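Local coordinates for protein Exo-poly-alpha-D-galacturonosidase (Thermotoga maritima, PDB 3JUR) that probably hydrolyses polygalacturonan, the backbone of pectin, as a heat-active exopolygalacturonase of glycosyl hydrolase family 28, at residues D[201-206]-D[224-229]. Numbering follows the deposited sequence.
Sequences VLVEGV and VIIRNI
Strands 201-204 and 224-227 run parallel, their axes 4.7 Å apart, and Ile-225 N to Val-201 O, Val-203 N to Ile-225 O and Arg-227 N to Val-203 O bond them in turn, with a last, weak bond from Gly-205 N to Arg-227 O. Aliphatic residues pair with aliphatic ones at the first three levels, and Glu-204 pairs with Arg-227 at the fourth. On one face Val-201 lies alongside Val-224, CG1 to CG1 at 4.2 Å, while Val-203 sets its CB against Ile-226 CG1 and its CG1 against Ile-229 CG2. These are successive coils of the right-handed parallel beta-helix of family 28: strand 125-128, from the preceding coil, pairs with 201-204 on its other edge, strand 249-252 carries the stack onward, and Ile-216 packs on Val-203, Ile-226 and Ile-229 from within. The other face bears Leu-202, Ile-225, Glu-204 and Arg-227. Leu-202 CD1 reaches Ile-225 CG2 at 3.6 Å and also lies over one face of the Arg-227 guanidinium, toward its rim. Bends at chi2 (-123°) and chi3 (-73°) bring the arginine's end back toward strand 201-204, where NH1 forms a salt bridge with Glu-204 OE2 at 2.9 Å. The oxygen sits in the guanidinium plane, but NH1 meets it from above the carboxylate plane, the two groups being turned 46° apart. NH1 also pairs with Glu-20 of the N-terminal segment, so one nitrogen serves two acids. A leucine in place of Arg-227 would probably leave Glu-204 and Glu-20 without their shared positive partner. Beyond Glu-204 and Arg-227 the regular pairing breaks, and Ile-229 CB comes within 3.3 Å of Val-206 O.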
loop_
_atom_site.group_PDB
_atom_site.type_symbol
_atom_site.label_atom_id
_atom_site.label_comp_id
_atom_site.label_asym_id
_atom_site.label_seq_id
_atom_site.Cartn_x
_atom_site.Cartn_y
_atom_site.Cartn_z
ATOM N N VAL D 201 -0.508 14.029 46.448
ATOM C CA VAL D 201 -1.603 14.874 46.005
ATOM C C VAL D 201 -2.522 14.069 45.102
ATOM O O VAL D 201 -2.059 13.325 44.235
ATOM C CB VAL D 201 -1.075 16.126 45.254
ATOM C CG1 VAL D 201 -2.207 16.871 44.568
ATOM C CG2 VAL D 201 -0.323 17.055 46.209
ATOM N N LEU D 202 -3.823 14.217 45.318
ATOM C CA LEU D 202 -4.832 13.564 44.495
ATOM C C LEU D 202 -5.849 14.590 44.015
ATOM O O LEU D 202 -6.344 15.382 44.804
ATOM C CB LEU D 202 -5.530 12.458 45.295
ATOM C CG LEU D 202 -6.793 11.796 44.734
ATOM C CD1 LEU D 202 -6.506 11.044 43.446
ATOM C CD2 LEU D 202 -7.400 10.856 45.767
ATOM N N VAL D 203 -6.139 14.583 42.719
ATOM C CA VAL D 203 -7.260 15.339 42.171
ATOM C C VAL D 203 -8.116 14.360 41.378
ATOM O O VAL D 203 -7.631 13.733 40.420
ATOM C CB VAL D 203 -6.809 16.498 41.234
ATOM C CG1 VAL D 203 -8.031 17.221 40.625
ATOM C CG2 VAL D 203 -5.904 17.483 41.964
ATOM N N GLU D 204 -9.379 14.223 41.767
ATOM C CA GLU D 204 -10.256 13.253 41.115
ATOM C C GLU D 204 -11.702 13.713 41.012
ATOM O O GLU D 204 -12.170 14.508 41.825
ATOM C CB GLU D 204 -10.178 11.880 41.809
ATOM C CG GLU D 204 -10.679 11.851 43.256
ATOM C CD GLU D 204 -10.846 10.433 43.802
ATOM O OE1 GLU D 204 -11.472 10.272 44.872
ATOM O OE2 GLU D 204 -10.365 9.476 43.161
ATOM N N GLY D 205 -12.394 13.218 39.990
ATOM C CA GLY D 205 -13.843 13.365 39.893
ATOM C C GLY D 205 -14.354 14.682 39.333
ATOM O O GLY D 205 -15.290 14.693 38.539
ATOM N N VAL D 206 -13.746 15.789 39.751
ATOM C CA VAL D 206 -14.282 17.129 39.471
ATOM C C VAL D 206 -14.231 17.553 38.002
ATOM O O VAL D 206 -13.392 17.082 37.230
ATOM C CB VAL D 206 -13.595 18.211 40.346
ATOM C CG1 VAL D 206 -13.881 17.966 41.824
ATOM C CG2 VAL D 206 -12.089 18.266 40.075
ATOM N N VAL D 224 1.828 12.492 42.589
ATOM C CA VAL D 224 0.617 13.205 42.216
ATOM C C VAL D 224 -0.270 12.303 41.340
ATOM O O VAL D 224 0.205 11.709 40.364
ATOM C CB VAL D 224 0.957 14.536 41.481
ATOM C CG1 VAL D 224 -0.303 15.333 41.161
ATOM C CG2 VAL D 224 1.945 15.380 42.295
ATOM N N ILE D 225 -1.543 12.186 41.716
ATOM C CA ILE D 225 -2.530 11.431 40.944
ATOM C C ILE D 225 -3.660 12.367 40.493
ATOM O O ILE D 225 -4.284 13.049 41.307
ATOM C CB ILE D 225 -3.126 10.245 41.759
ATOM C CG1 ILE D 225 -2.042 9.231 42.125
ATOM C CG2 ILE D 225 -4.254 9.561 40.995
ATOM C CD1 ILE D 225 -2.442 8.268 43.259
ATOM N N ILE D 226 -3.898 12.407 39.187
ATOM C CA ILE D 226 -5.050 13.115 38.642
ATOM C C ILE D 226 -5.824 12.108 37.811
ATOM O O ILE D 226 -5.310 11.543 36.838
ATOM C CB ILE D 226 -4.645 14.350 37.824
ATOM C CG1 ILE D 226 -3.838 15.315 38.696
ATOM C CG2 ILE D 226 -5.882 15.072 37.280
ATOM C CD1 ILE D 226 -2.869 16.169 37.920
ATOM N N ARG D 227 -7.062 11.864 38.214
ATOM C CA ARG D 227 -7.806 10.741 37.682
ATOM C C ARG D 227 -9.293 11.057 37.627
ATOM O O ARG D 227 -9.824 11.711 38.525
ATOM C CB ARG D 227 -7.472 9.489 38.520
ATOM C CG ARG D 227 -8.628 8.712 39.087
ATOM C CD ARG D 227 -8.514 8.595 40.613
ATOM N NE ARG D 227 -7.472 7.671 41.066
ATOM C CZ ARG D 227 -7.371 7.186 42.306
ATOM N NH1 ARG D 227 -8.248 7.518 43.251
ATOM N NH2 ARG D 227 -6.387 6.356 42.604
ATOM N N ASN D 228 -9.941 10.612 36.555
ATOM C CA ASN D 228 -11.387 10.784 36.355
ATOM C C ASN D 228 -11.915 12.217 36.513
ATOM O O ASN D 228 -13.016 12.432 37.020
ATOM C CB ASN D 228 -12.190 9.788 37.215
ATOM C CG ASN D 228 -11.914 8.342 36.835
ATOM O OD1 ASN D 228 -11.103 7.666 37.479
ATOM N ND2 ASN D 228 -12.560 7.868 35.768
ATOM N N ILE D 229 -11.126 13.186 36.060
ATOM C CA ILE D 229 -11.575 14.575 36.013
ATOM C C ILE D 229 -11.952 14.984 34.587
ATOM O O ILE D 229 -11.567 14.328 33.617
ATOM C CB ILE D 229 -10.517 15.562 36.575
ATOM C CG1 ILE D 229 -9.290 15.630 35.664
ATOM C CG2 ILE D 229 -10.134 15.203 38.007
ATOM C CD1 ILE D 229 -8.662 16.984 35.615
#